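Local coordinates for protein putative tryptophan halogenase (Xanthomonas campestris pv. campestris, PDB 6Y1W) that probably halogenates an aromatic substrate with the help of a reduced flavin, as a member of the flavin-dependent tryptophan halogenase family, at residues 105-111 with 443-448; 115-119 with 459-463; 123-127 with 471-475; 139-143 with 157-161; 394-399 with 448-454. All blocks are in the same frame, centred on the assembly; numbering follows the deposited sequence.

How the contacts relate
Contacts 1 and 5 are buried and share helix 442-451: contact 1 sets it against strand 102-107, contact 5 ties its end to that of helix 371-397, and Val-448 serves both. Each relies on a glutamine amide; that of contact 1 holds one backbone N-H and two hydroxyls, that of contact 5 two backbone carbonyls and a histidine. Contact 4 lies against contact 1, where Ser-107 packs on Cys-140, and is only partly buried; its bonds converge on one carboxylate oxygen. Contacts 2 and 3 touch each other, their centres about 31 and 33 Å from the centre of the chain. Both are mainly apolar, but contact 2 borders the second subunit whereas contact 3 joins helices within the chain.

Contact 1. Residues 105-111 with 443-448; sequences IHSFGHT and NSWIQV. With BUD ((2S,3S)-butane-2,3-diol), chain H.
A buried, largely polar contact sets helix 442-451 against the edge strand 102-107 and the loop that follows it, the short axes running nearly antiparallel at 175°. Gln-447 spans the strand end with its amide. OE1 takes the Ser-107 N-H on a lone pair in the carbonyl plane (Gln-447 OE1 to Ser-107 N 2.7 Å), while NE2 donates within the amide plane to Ser-107 OG and to Thr-111 OG1, so three bonds fix the rotation of the group. One turn earlier, Asn-443 OD1 receives the hydroxyl of Thr-111 (OD1 to OG1 2.9 Å) and, weakly, its N-H. A water held by Asn-443 ND2, Ser-107 O and Ser-444 OG fills in between.

His-106, its CG anti to the backbone N (chi1 176°), swings its ring toward the helix. NE2 meets Ser-444 OG at the ring edge, 2.7 Å away, and Val-448 CG2 lies over one face, 3.9 Å from the centroid of the His-106 ring, as a CH-pi contact. Ser-444 OG also makes a short 2.5 Å bond to O2 of the bound butanediol, and Phe-108 CE1 approaches the diol's C1.

ND1 of the same histidine bonds Glu-347, a predicted tryptophan-binding residue. A chain of hydrogen bonds thus runs from Glu-347 through His-106 and Ser-444 to the diol, consistent with this face lining a substrate-side pocket.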
# COMPACT_ATOMS: atom_id res chain seq x y z
N ILE A 105 -3.27 11.32 -23.92
CA ILE A 105 -3.80 11.90 -22.68
C ILE A 105 -3.50 10.97 -21.51
O ILE A 105 -3.72 9.75 -21.60
CB ILE A 105 -5.33 12.16 -22.78
CG1 ILE A 105 -5.60 13.23 -23.84
CG2 ILE A 105 -5.92 12.61 -21.42
CD1 ILE A 105 -7.09 13.24 -24.25
N HIS A 106 -3.03 11.57 -20.41
CA HIS A 106 -2.88 10.89 -19.13
C HIS A 106 -4.04 11.38 -18.27
O HIS A 106 -4.01 12.51 -17.77
CB HIS A 106 -1.55 11.24 -18.48
CG HIS A 106 -1.38 10.66 -17.11
ND1 HIS A 106 -0.40 11.10 -16.24
CD2 HIS A 106 -2.08 9.71 -16.45
CE1 HIS A 106 -0.50 10.43 -15.11
NE2 HIS A 106 -1.52 9.59 -15.20
N SER A 107 -5.04 10.53 -18.08
CA SER A 107 -6.24 10.95 -17.37
C SER A 107 -6.27 10.34 -15.98
O SER A 107 -5.51 9.41 -15.67
CB SER A 107 -7.51 10.54 -18.14
OG SER A 107 -7.73 9.13 -18.05
N PHE A 108 -7.18 10.85 -15.15
CA PHE A 108 -7.55 10.15 -13.93
C PHE A 108 -8.41 8.95 -14.28
O PHE A 108 -8.66 8.64 -15.45
CB PHE A 108 -8.27 11.11 -12.98
CG PHE A 108 -7.49 12.36 -12.68
CD1 PHE A 108 -6.13 12.30 -12.37
CD2 PHE A 108 -8.11 13.61 -12.71
CE1 PHE A 108 -5.41 13.47 -12.10
CE2 PHE A 108 -7.40 14.77 -12.46
CZ PHE A 108 -6.06 14.71 -12.14
N GLY A 109 -8.86 8.22 -13.27
CA GLY A 109 -9.74 7.09 -13.53
C GLY A 109 -8.99 5.81 -13.87
O GLY A 109 -7.83 5.62 -13.52
N HIS A 110 -9.69 4.90 -14.55
CA HIS A 110 -9.14 3.59 -14.87
C HIS A 110 -9.59 3.26 -16.27
O HIS A 110 -10.70 3.60 -16.67
CB HIS A 110 -9.61 2.50 -13.90
CG HIS A 110 -8.81 1.23 -13.98
ND1 HIS A 110 -7.54 1.09 -13.44
CD2 HIS A 110 -9.09 0.04 -14.58
CE1 HIS A 110 -7.08 -0.12 -13.68
NE2 HIS A 110 -8.00 -0.78 -14.37
N THR A 111 -8.73 2.63 -17.03
CA THR A 111 -9.09 2.30 -18.40
C THR A 111 -9.63 0.89 -18.42
O THR A 111 -8.95 -0.04 -17.96
CB THR A 111 -7.87 2.42 -19.31
OG1 THR A 111 -7.36 3.74 -19.18
CG2 THR A 111 -8.30 2.17 -20.82
N ASN A 443 -3.05 2.64 -13.57
CA ASN A 443 -3.57 3.28 -14.78
C ASN A 443 -2.59 4.34 -15.32
O ASN A 443 -2.48 4.53 -16.54
CB ASN A 443 -4.92 3.96 -14.49
CG ASN A 443 -5.52 4.62 -15.74
OD1 ASN A 443 -5.92 3.94 -16.65
ND2 ASN A 443 -5.57 5.94 -15.76
N SER A 444 -1.94 5.07 -14.41
CA SER A 444 -1.03 6.14 -14.80
C SER A 444 0.21 5.58 -15.48
O SER A 444 0.60 6.05 -16.55
CB SER A 444 -0.62 6.96 -13.58
OG SER A 444 -1.70 7.79 -13.16
N TRP A 445 0.83 4.57 -14.85
CA TRP A 445 1.99 3.91 -15.46
C TRP A 445 1.64 3.37 -16.85
O TRP A 445 2.43 3.52 -17.80
CB TRP A 445 2.47 2.74 -14.57
CG TRP A 445 3.22 3.16 -13.35
CD1 TRP A 445 2.74 3.17 -12.06
CD2 TRP A 445 4.58 3.60 -13.28
NE1 TRP A 445 3.71 3.59 -11.21
CE2 TRP A 445 4.85 3.89 -11.92
CE3 TRP A 445 5.59 3.80 -14.23
CZ2 TRP A 445 6.10 4.35 -11.47
CZ3 TRP A 445 6.84 4.27 -13.79
CH2 TRP A 445 7.08 4.54 -12.42
N ILE A 446 0.46 2.75 -16.98
CA ILE A 446 0.07 2.17 -18.27
C ILE A 446 -0.17 3.27 -19.30
O ILE A 446 0.37 3.22 -20.40
CB ILE A 446 -1.19 1.30 -18.12
CG1 ILE A 446 -0.97 0.15 -17.14
CG2 ILE A 446 -1.68 0.79 -19.50
CD1 ILE A 446 -2.29 -0.48 -16.70
N GLN A 447 -0.98 4.28 -18.95
CA GLN A 447 -1.27 5.31 -19.95
C GLN A 447 -0.01 6.03 -20.40
O GLN A 447 0.17 6.31 -21.60
CB GLN A 447 -2.29 6.32 -19.41
CG GLN A 447 -3.72 5.78 -19.26
CD GLN A 447 -4.68 6.93 -18.95
OE1 GLN A 447 -4.25 8.01 -18.66
NE2 GLN A 447 -5.98 6.68 -19.02
N VAL A 448 0.88 6.36 -19.47
CA VAL A 448 2.07 7.11 -19.86
C VAL A 448 3.06 6.22 -20.62
O VAL A 448 3.65 6.67 -21.62
CB VAL A 448 2.70 7.77 -18.63
CG1 VAL A 448 4.01 8.38 -18.97
CG2 VAL A 448 1.70 8.85 -18.14
C1 BUD H . -2.89 11.71 -9.68
O1 BUD H . -1.92 10.87 -11.68
C2 BUD H . -2.14 10.54 -10.33
O2 BUD H . -2.29 8.12 -10.72
C3 BUD H . -2.97 9.26 -10.22
C4 BUD H . -3.33 9.03 -8.75
O HOH W 1 -4.56 7.47 -13.72
O HOH W 2 -5.17 2.11 -11.67

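Contact 2. Residues 115-119 with 459-463; sequences HWSAG and HHPVA
His-460 reaches across to Ala-118 because its CG stands anti to the backbone N (chi1 -165°), which lays one face of the imidazole over the methyl group. Val-462 has CG1 between its backbone N and carbonyl carbon (chi1 75°), turning that branch to the same methyl. Ala-118 CB therefore sits 4.0 Å from the centroid of the His-460 ring, 27° off its normal, in a CH-pi contact, and 3.8 Å from Val-462 CG1. The valine methyls also border Ser-117, with CG1 3.7 Å from OG of that serine. Although Ser-117 O comes within 3.2 Å of His-460 NE2, the angle is too poor for a hydrogen bond.

The loop before helix 120-129 packs here on the one before helix 468-486, at the interface with the second subunit. Each loop stiffens itself from within. Residues 115-118 form a type I beta turn, closed by backbone bonds in both directions between His-115 and Ala-118, and His-115 ND1 is bonded to both the N-H and the hydroxyl of Ser-117. On the other side the N-H of Val-462 points at His-460 ND1 almost in the ring plane (Val-462 N to His-460 ND1 3.0 Å), fixing the imidazole's rotation.

His-460 NE2 bonds Leu-362 O of the second subunit, and Trp-116 O accepts from Gln-363 of that subunit.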
# COMPACT_ATOMS: atom_id res chain seq x y z
N HIS A 115 -9.33 -8.09 -14.82
CA HIS A 115 -9.61 -9.39 -14.25
C HIS A 115 -8.75 -9.53 -13.00
O HIS A 115 -7.71 -8.88 -12.88
CB HIS A 115 -9.29 -10.53 -15.23
CG HIS A 115 -9.77 -11.87 -14.77
ND1 HIS A 115 -8.92 -12.80 -14.20
CD2 HIS A 115 -11.01 -12.42 -14.73
CE1 HIS A 115 -9.61 -13.88 -13.85
NE2 HIS A 115 -10.88 -13.67 -14.15
N TRP A 116 -9.18 -10.39 -12.06
CA TRP A 116 -8.37 -10.51 -10.84
C TRP A 116 -6.95 -10.98 -11.13
O TRP A 116 -6.03 -10.64 -10.38
CB TRP A 116 -9.03 -11.43 -9.80
CG TRP A 116 -9.15 -12.91 -10.12
CD1 TRP A 116 -10.28 -13.56 -10.48
CD2 TRP A 116 -8.12 -13.92 -10.00
NE1 TRP A 116 -10.03 -14.91 -10.63
CE2 TRP A 116 -8.72 -15.15 -10.35
CE3 TRP A 116 -6.77 -13.91 -9.65
CZ2 TRP A 116 -8.01 -16.34 -10.37
CZ3 TRP A 116 -6.06 -15.11 -9.69
CH2 TRP A 116 -6.70 -16.30 -10.03
N SER A 117 -6.76 -11.73 -12.22
CA SER A 117 -5.43 -12.21 -12.58
C SER A 117 -4.66 -11.26 -13.48
O SER A 117 -3.45 -11.45 -13.66
CB SER A 117 -5.54 -13.57 -13.28
OG SER A 117 -6.08 -13.43 -14.60
N ALA A 118 -5.31 -10.25 -14.08
CA ALA A 118 -4.62 -9.45 -15.10
C ALA A 118 -5.34 -8.14 -15.36
O ALA A 118 -6.57 -8.14 -15.56
CB ALA A 118 -4.55 -10.23 -16.43
N GLY A 119 -4.58 -7.06 -15.41
CA GLY A 119 -5.19 -5.76 -15.67
C GLY A 119 -5.72 -5.66 -17.09
O GLY A 119 -5.34 -6.42 -17.98
N HIS A 459 1.90 -10.22 -23.45
CA HIS A 459 0.82 -9.89 -22.52
C HIS A 459 0.48 -11.13 -21.70
O HIS A 459 0.95 -12.24 -21.98
CB HIS A 459 -0.42 -9.40 -23.27
CG HIS A 459 -0.98 -10.41 -24.22
ND1 HIS A 459 -0.78 -10.34 -25.58
CD2 HIS A 459 -1.74 -11.50 -24.00
CE1 HIS A 459 -1.39 -11.36 -26.16
NE2 HIS A 459 -1.97 -12.08 -25.22
N HIS A 460 -0.38 -10.93 -20.70
CA HIS A 460 -0.75 -12.02 -19.82
C HIS A 460 -1.46 -13.11 -20.62
O HIS A 460 -2.40 -12.81 -21.37
CB HIS A 460 -1.65 -11.50 -18.70
CG HIS A 460 -1.80 -12.44 -17.54
ND1 HIS A 460 -2.34 -13.70 -17.68
CD2 HIS A 460 -1.51 -12.29 -16.22
CE1 HIS A 460 -2.38 -14.30 -16.50
NE2 HIS A 460 -1.88 -13.46 -15.60
N PRO A 461 -1.04 -14.37 -20.51
CA PRO A 461 -1.69 -15.44 -21.29
C PRO A 461 -3.17 -15.67 -20.96
O PRO A 461 -3.85 -16.35 -21.74
CB PRO A 461 -0.84 -16.68 -20.99
CG PRO A 461 -0.10 -16.37 -19.75
CD PRO A 461 0.09 -14.87 -19.70
N VAL A 462 -3.71 -15.14 -19.87
CA VAL A 462 -5.13 -15.35 -19.65
C VAL A 462 -5.94 -14.73 -20.79
O VAL A 462 -7.03 -15.20 -21.11
CB VAL A 462 -5.57 -14.80 -18.28
CG1 VAL A 462 -5.66 -13.28 -18.32
CG2 VAL A 462 -6.90 -15.39 -17.87
N ALA A 463 -5.40 -13.69 -21.43
CA ALA A 463 -6.15 -13.09 -22.54
C ALA A 463 -6.15 -14.02 -23.75
O ALA A 463 -7.02 -13.89 -24.63
CB ALA A 463 -5.56 -11.73 -22.87

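Contact 3. Residues 123-127 with 471-475; sequences FWLKA and LSQFL
Phe-474 directs the edge of its ring at the face of Phe-123, a T-shaped pair with centroids 5.5 Å apart and planes at 70°. CE2 is the leading atom, 3.8 Å from Phe-123 CB and almost as near to CG, so the edge arrives close to the root of the Phe-123 side chain. The CG of Phe-474 lies anti to its backbone N (chi1 173°), which carries its ring across the gap between the helices.

Leu-471 fills the next part of the seam with both branches. CD1 faces the carbonyl oxygen of Phe-123. CD2 presses on the chain of Lys-126, 3.4 Å from its CG, tighter than ordinary carbon contact, and also reaches CA of Ala-127. The small Ala-127 receives two leucines: its CB is 3.9 Å from Leu-471 CG and 3.5 Å from Leu-475 CD2. That same leucine methyl brushes Trp-124, at 4.2 Å from its CD1. The side-chain contacts here are apolar; Lys-126 sends its amino group away to a salt bridge with Asp-464, and Trp-124 NE1 is bonded to Arg-134 O.

Segments 123-127 and 471-475 of helices 120-129 and 468-486 cross at -128°, their axes 10.4 Å apart. Met-466, from the loop leading into the second helix, packs on Phe-123, while Phe-120, earlier on the first helix, touches Phe-474 and Leu-475; Tyr-139, just before helix 141-148, packs on Leu-475.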
# COMPACT_ATOMS: atom_id res chain seq x y z
N PHE A 123 -5.81 -7.57 -21.91
CA PHE A 123 -6.86 -7.84 -22.89
C PHE A 123 -6.78 -6.86 -24.04
O PHE A 123 -6.94 -7.26 -25.21
CB PHE A 123 -8.23 -7.79 -22.21
CG PHE A 123 -8.34 -8.78 -21.09
CD1 PHE A 123 -8.67 -10.10 -21.36
CD2 PHE A 123 -7.99 -8.42 -19.79
CE1 PHE A 123 -8.71 -11.05 -20.35
CE2 PHE A 123 -8.03 -9.35 -18.77
CZ PHE A 123 -8.39 -10.67 -19.03
N TRP A 124 -6.47 -5.60 -23.75
CA TRP A 124 -6.34 -4.63 -24.85
C TRP A 124 -5.17 -4.99 -25.77
O TRP A 124 -5.30 -4.90 -26.99
CB TRP A 124 -6.19 -3.22 -24.29
CG TRP A 124 -6.14 -2.19 -25.36
CD1 TRP A 124 -7.22 -1.55 -25.91
CD2 TRP A 124 -4.98 -1.68 -26.03
NE1 TRP A 124 -6.79 -0.66 -26.88
CE2 TRP A 124 -5.43 -0.75 -27.00
CE3 TRP A 124 -3.62 -1.94 -25.94
CZ2 TRP A 124 -4.56 -0.04 -27.83
CZ3 TRP A 124 -2.76 -1.26 -26.78
CH2 TRP A 124 -3.23 -0.33 -27.72
N LEU A 125 -4.03 -5.41 -25.19
CA LEU A 125 -2.86 -5.78 -25.98
C LEU A 125 -3.16 -6.98 -26.89
O LEU A 125 -2.76 -6.99 -28.07
CB LEU A 125 -1.68 -6.10 -25.04
CG LEU A 125 -1.01 -4.85 -24.44
CD1 LEU A 125 -0.17 -5.18 -23.19
CD2 LEU A 125 -0.21 -4.05 -25.49
N LYS A 126 -3.84 -7.99 -26.36
CA LYS A 126 -4.24 -9.12 -27.19
C LYS A 126 -5.16 -8.63 -28.29
O LYS A 126 -5.00 -9.00 -29.47
CB LYS A 126 -4.94 -10.17 -26.33
CG LYS A 126 -5.67 -11.27 -27.09
CD LYS A 126 -4.77 -12.37 -27.48
CE LYS A 126 -5.60 -13.51 -28.06
NZ LYS A 126 -4.58 -14.49 -28.49
N ALA A 127 -6.11 -7.76 -27.94
CA ALA A 127 -7.04 -7.26 -28.94
C ALA A 127 -6.30 -6.47 -30.01
O ALA A 127 -6.66 -6.54 -31.19
CB ALA A 127 -8.13 -6.40 -28.30
N LEU A 471 -13.47 -11.31 -27.40
CA LEU A 471 -12.61 -10.20 -27.04
C LEU A 471 -13.17 -8.89 -27.55
O LEU A 471 -13.18 -7.89 -26.82
CB LEU A 471 -11.22 -10.49 -27.62
CG LEU A 471 -10.01 -9.66 -27.30
CD1 LEU A 471 -9.79 -9.55 -25.80
CD2 LEU A 471 -8.85 -10.34 -27.99
N SER A 472 -13.67 -8.87 -28.79
CA SER A 472 -14.27 -7.67 -29.34
C SER A 472 -15.54 -7.30 -28.59
O SER A 472 -15.83 -6.10 -28.39
CB SER A 472 -14.55 -7.87 -30.84
OG SER A 472 -14.99 -6.65 -31.39
N GLN A 473 -16.32 -8.30 -28.18
CA GLN A 473 -17.54 -8.04 -27.42
C GLN A 473 -17.22 -7.44 -26.06
O GLN A 473 -17.93 -6.54 -25.58
CB GLN A 473 -18.33 -9.33 -27.25
CG GLN A 473 -19.52 -9.23 -26.34
CD GLN A 473 -20.17 -10.59 -26.10
OE1 GLN A 473 -19.53 -11.53 -25.61
NE2 GLN A 473 -21.44 -10.71 -26.47
N PHE A 474 -16.15 -7.93 -25.43
CA PHE A 474 -15.69 -7.40 -24.16
C PHE A 474 -15.31 -5.93 -24.30
O PHE A 474 -15.79 -5.07 -23.55
CB PHE A 474 -14.51 -8.24 -23.67
CG PHE A 474 -13.82 -7.71 -22.42
CD1 PHE A 474 -14.52 -7.50 -21.23
CD2 PHE A 474 -12.46 -7.44 -22.44
CE1 PHE A 474 -13.87 -7.01 -20.07
CE2 PHE A 474 -11.81 -6.95 -21.30
CZ PHE A 474 -12.53 -6.73 -20.11
N LEU A 475 -14.45 -5.62 -25.27
CA LEU A 475 -14.01 -4.24 -25.45
C LEU A 475 -15.17 -3.32 -25.84
O LEU A 475 -15.29 -2.20 -25.32
CB LEU A 475 -12.88 -4.19 -26.48
CG LEU A 475 -11.46 -4.17 -25.87
CD1 LEU A 475 -11.14 -5.34 -24.94
CD2 LEU A 475 -10.44 -4.08 -26.99

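Contact 4. Residues 139-143 with 157-161; sequences YCLEL and GGMNY
The first turn of helix 141-148, entered through Cys-140 at its N-cap position, faces the irregular loop 157-161, and the backbones come nearest at Glu-142 and Met-159, with CA atoms 6.8 Å apart. Glu-142 OE2 receives two donors from Asn-160. The backbone N-H uses the anti lone pair (Asn-160 N to Glu-142 OE2 2.8 Å, at 161°), whereas the amide ND2 arrives on the syn side at 2.9 Å from the same OE2, 34° out of the carboxylate plane. The glutamate chain bends at chi2 (84°), bringing its carboxylate round to the loop. Such a two-pronged grip would be expected to favour the ionised carboxylate and to hold Asn-160 still.

Met-159 folds back at chi2 and chi3 against the same helical turn. Its SD lies 3.6 Å from Leu-141 CD2, the two side chains crossing at about a right angle, and its CE is 3.8 Å from CG of Glu-142 as these chains pass in opposite directions.

Leu-154 of the intervening loop packs on both Leu-141 and Met-159, and Leu-141 also meets Thr-485 and Leu-486 of helix 468-486. From the same helical turn, Leu-143 packs on Ile-105 and Ser-107 of strand 102-107.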
# COMPACT_ATOMS: atom_id res chain seq x y z
N TYR A 139 -11.43 3.63 -23.94
CA TYR A 139 -12.00 2.78 -22.89
C TYR A 139 -11.95 3.43 -21.51
O TYR A 139 -12.17 2.74 -20.52
CB TYR A 139 -11.27 1.42 -22.90
CG TYR A 139 -11.32 0.81 -24.29
CD1 TYR A 139 -12.48 0.13 -24.72
CD2 TYR A 139 -10.23 0.89 -25.16
CE1 TYR A 139 -12.53 -0.41 -26.01
CE2 TYR A 139 -10.30 0.34 -26.46
CZ TYR A 139 -11.46 -0.32 -26.85
OH TYR A 139 -11.57 -0.85 -28.12
N CYS A 140 -11.72 4.75 -21.44
CA CYS A 140 -11.59 5.48 -20.17
C CYS A 140 -12.50 6.71 -20.19
O CYS A 140 -12.31 7.61 -21.03
CB CYS A 140 -10.14 5.92 -19.97
SG CYS A 140 -9.94 6.84 -18.43
N LEU A 141 -13.47 6.76 -19.27
CA LEU A 141 -14.44 7.86 -19.27
C LEU A 141 -13.77 9.21 -19.06
O LEU A 141 -14.06 10.19 -19.76
CB LEU A 141 -15.48 7.62 -18.17
CG LEU A 141 -16.48 8.78 -17.94
CD1 LEU A 141 -17.33 9.02 -19.19
CD2 LEU A 141 -17.33 8.55 -16.67
N GLU A 142 -12.89 9.31 -18.06
CA GLU A 142 -12.29 10.62 -17.79
C GLU A 142 -11.52 11.13 -18.99
O GLU A 142 -11.53 12.33 -19.29
CB GLU A 142 -11.36 10.54 -16.57
CG GLU A 142 -12.13 10.48 -15.25
CD GLU A 142 -12.59 9.07 -14.86
OE1 GLU A 142 -12.49 8.09 -15.65
OE2 GLU A 142 -13.02 8.91 -13.70
N LEU A 143 -10.85 10.22 -19.70
CA LEU A 143 -10.11 10.60 -20.90
C LEU A 143 -11.07 11.13 -21.96
O LEU A 143 -10.82 12.17 -22.58
CB LEU A 143 -9.31 9.41 -21.44
CG LEU A 143 -8.32 9.76 -22.57
CD1 LEU A 143 -7.05 8.87 -22.47
CD2 LEU A 143 -8.98 9.59 -23.95
N GLY A 157 -18.74 8.71 -6.49
CA GLY A 157 -17.44 9.09 -7.04
C GLY A 157 -17.13 8.46 -8.38
O GLY A 157 -15.99 8.03 -8.61
N GLY A 158 -18.12 8.38 -9.27
CA GLY A 158 -17.91 7.73 -10.56
C GLY A 158 -17.06 8.52 -11.54
O GLY A 158 -16.58 7.96 -12.53
N MET A 159 -16.88 9.82 -11.30
CA MET A 159 -15.97 10.65 -12.09
C MET A 159 -14.79 11.03 -11.19
O MET A 159 -15.00 11.56 -10.10
CB MET A 159 -16.68 11.91 -12.58
CG MET A 159 -17.37 11.79 -13.95
SD MET A 159 -16.20 11.72 -15.32
CE MET A 159 -15.03 12.83 -14.65
N ASN A 160 -13.57 10.72 -11.63
CA ASN A 160 -12.37 11.09 -10.89
C ASN A 160 -11.81 12.40 -11.44
O ASN A 160 -11.67 12.53 -12.67
CB ASN A 160 -11.34 9.98 -11.01
CG ASN A 160 -11.82 8.71 -10.33
OD1 ASN A 160 -11.77 8.62 -9.12
ND2 ASN A 160 -12.37 7.77 -11.10
N TYR A 161 -11.52 13.36 -10.56
CA TYR A 161 -11.24 14.71 -11.05
C TYR A 161 -10.45 15.49 -10.00
O TYR A 161 -10.33 15.08 -8.83
CB TYR A 161 -12.54 15.49 -11.37
CG TYR A 161 -13.35 15.80 -10.12
CD1 TYR A 161 -14.32 14.90 -9.65
CD2 TYR A 161 -13.16 16.99 -9.42
CE1 TYR A 161 -15.00 15.15 -8.48
CE2 TYR A 161 -13.88 17.25 -8.24
CZ TYR A 161 -14.81 16.33 -7.81
OH TYR A 161 -15.52 16.55 -6.64

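Contact 5. Residues 394-399 with 448-454; sequences LHYHAT and VMLGQGI
Gln-452 forms the tight end of this contact, its amide wedged against the last turn of helix 371-397, while Ile-454 at the partly exposed margin makes a looser touch. NE2 gives both hydrogens to backbone carbonyls: Ala-398 O is met in its carbonyl plane, 2.7 Å from NE2, and His-395 O is reached at 2.8 Å from the same nitrogen, tilted from its plane. Both acceptors lie close to the amide plane of the glutamine. The other end of the amide turns to the His-395 ring, where ND1 donates to Gln-452 OE1 at 2.7 Å; OE1 is near the ring plane, but the donor stands 35° above the carbonyl plane. Gln-452 OE1 has a second partner in Tyr-104 OH, and His-395 NE2 bonds Glu-347, predicted to bind tryptophan.

Gln-452 is the first residue to leave helix 442-451, which ends in a Schellman motif: Ile-454 N returns to Met-449 O and Gly-453 N to Leu-450 O, with Gly-453 at positive phi (95°) as C-prime. From the turn that finishes its own helix, the glutamine donates to carbonyls at the end of another.

One turn back along helix 442-451 the packing is apolar. Val-448 turns CG1, anti to its backbone N, between His-395 CE1 and Leu-394 CD2, the latter 3.7 Å from CG1. Both methyls of Leu-394 lie 4.0 Å from Met-449 CG. At the looser margin the touch of Ile-454 CD1 on Ala-398 CB is made by one of two conformers and is therefore doubtful; Phe-426 of helix 417-429 lies beside the isoleucine.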
# COMPACT_ATOMS: atom_id res chain seq x y z
N LEU A 394 10.37 9.43 -16.13
CA LEU A 394 9.77 8.63 -17.18
C LEU A 394 9.31 9.49 -18.36
O LEU A 394 9.50 9.10 -19.53
CB LEU A 394 8.60 7.86 -16.59
CG LEU A 394 7.69 7.18 -17.59
CD1 LEU A 394 8.42 6.07 -18.39
CD2 LEU A 394 6.50 6.58 -16.85
N HIS A 395 8.73 10.66 -18.09
CA HIS A 395 8.22 11.49 -19.19
C HIS A 395 9.33 11.92 -20.15
O HIS A 395 9.08 12.06 -21.35
CB HIS A 395 7.52 12.72 -18.61
CG HIS A 395 6.07 12.49 -18.29
ND1 HIS A 395 5.16 12.14 -19.27
CD2 HIS A 395 5.38 12.55 -17.13
CE1 HIS A 395 3.96 12.00 -18.72
NE2 HIS A 395 4.06 12.26 -17.42
N TYR A 396 10.54 12.17 -19.63
CA TYR A 396 11.65 12.61 -20.47
C TYR A 396 12.38 11.44 -21.10
O TYR A 396 12.89 11.58 -22.23
CB TYR A 396 12.64 13.45 -19.65
CG TYR A 396 12.12 14.83 -19.36
CD1 TYR A 396 12.17 15.81 -20.33
CD2 TYR A 396 11.58 15.16 -18.10
CE1 TYR A 396 11.71 17.11 -20.09
CE2 TYR A 396 11.11 16.46 -17.87
CZ TYR A 396 11.20 17.42 -18.86
OH TYR A 396 10.77 18.71 -18.67
N HIS A 397 12.47 10.31 -20.40
CA HIS A 397 13.30 9.19 -20.87
C HIS A 397 12.59 8.32 -21.88
O HIS A 397 13.24 7.78 -22.79
CB HIS A 397 13.74 8.32 -19.68
CG HIS A 397 14.82 7.32 -20.01
ND1 HIS A 397 16.05 7.71 -20.50
CD2 HIS A 397 14.86 5.97 -19.87
CE1 HIS A 397 16.81 6.63 -20.65
NE2 HIS A 397 16.12 5.56 -20.28
N ALA A 398 11.27 8.14 -21.74
CA ALA A 398 10.50 7.31 -22.67
C ALA A 398 10.09 8.18 -23.85
O ALA A 398 9.07 8.86 -23.83
CB ALA A 398 9.29 6.70 -21.96
N THR A 399 10.93 8.21 -24.90
CA THR A 399 10.60 9.07 -26.03
C THR A 399 11.25 8.49 -27.27
O THR A 399 12.32 7.88 -27.18
CB THR A 399 11.06 10.54 -25.85
OG1 THR A 399 10.67 11.28 -27.02
CG2 THR A 399 12.59 10.65 -25.66
N VAL A 448 0.88 6.36 -19.47
CA VAL A 448 2.07 7.11 -19.86
C VAL A 448 3.06 6.22 -20.62
O VAL A 448 3.65 6.67 -21.62
CB VAL A 448 2.70 7.77 -18.63
CG1 VAL A 448 4.01 8.38 -18.97
CG2 VAL A 448 1.70 8.85 -18.14
N MET A 449 3.28 4.98 -20.16
CA MET A 449 4.24 4.16 -20.92
C MET A 449 3.71 3.79 -22.30
O MET A 449 4.45 3.87 -23.29
CB MET A 449 4.66 2.93 -20.12
CG MET A 449 5.55 3.36 -18.98
SD MET A 449 6.42 1.96 -18.18
CE MET A 449 5.08 1.25 -17.24
N LEU A 450 2.42 3.42 -22.41
CA LEU A 450 1.89 3.15 -23.75
C LEU A 450 1.91 4.43 -24.58
O LEU A 450 2.27 4.40 -25.78
CB LEU A 450 0.46 2.63 -23.66
CG LEU A 450 0.21 1.17 -23.38
CD1 LEU A 450 -1.31 0.95 -23.28
CD2 LEU A 450 0.82 0.32 -24.51
N GLY A 451 1.48 5.54 -23.98
CA GLY A 451 1.41 6.80 -24.71
C GLY A 451 2.74 7.30 -25.24
O GLY A 451 2.80 7.93 -26.30
N GLN A 452 3.82 7.04 -24.50
CA GLN A 452 5.14 7.47 -24.88
C GLN A 452 5.94 6.37 -25.58
O GLN A 452 7.14 6.53 -25.79
CB GLN A 452 5.88 8.04 -23.68
CG GLN A 452 5.07 9.25 -23.14
CD GLN A 452 5.84 10.34 -22.44
OE1 GLN A 452 5.21 11.20 -21.82
NE2 GLN A 452 7.17 10.37 -22.57
N GLY A 453 5.28 5.30 -26.01
CA GLY A 453 5.85 4.42 -27.01
C GLY A 453 6.58 3.20 -26.50
O GLY A 453 7.35 2.60 -27.27
N ILE A 454 6.40 2.83 -25.24
CA ILE A 454 6.89 1.54 -24.77
C ILE A 454 5.90 0.48 -25.24
O ILE A 454 4.71 0.52 -24.90
CB ILE A 454 7.04 1.53 -23.24
CG1 ILE A 454 7.85 2.74 -22.76
CG2 ILE A 454 7.69 0.21 -22.80
CD1 ILE A 454 9.27 2.87 -23.35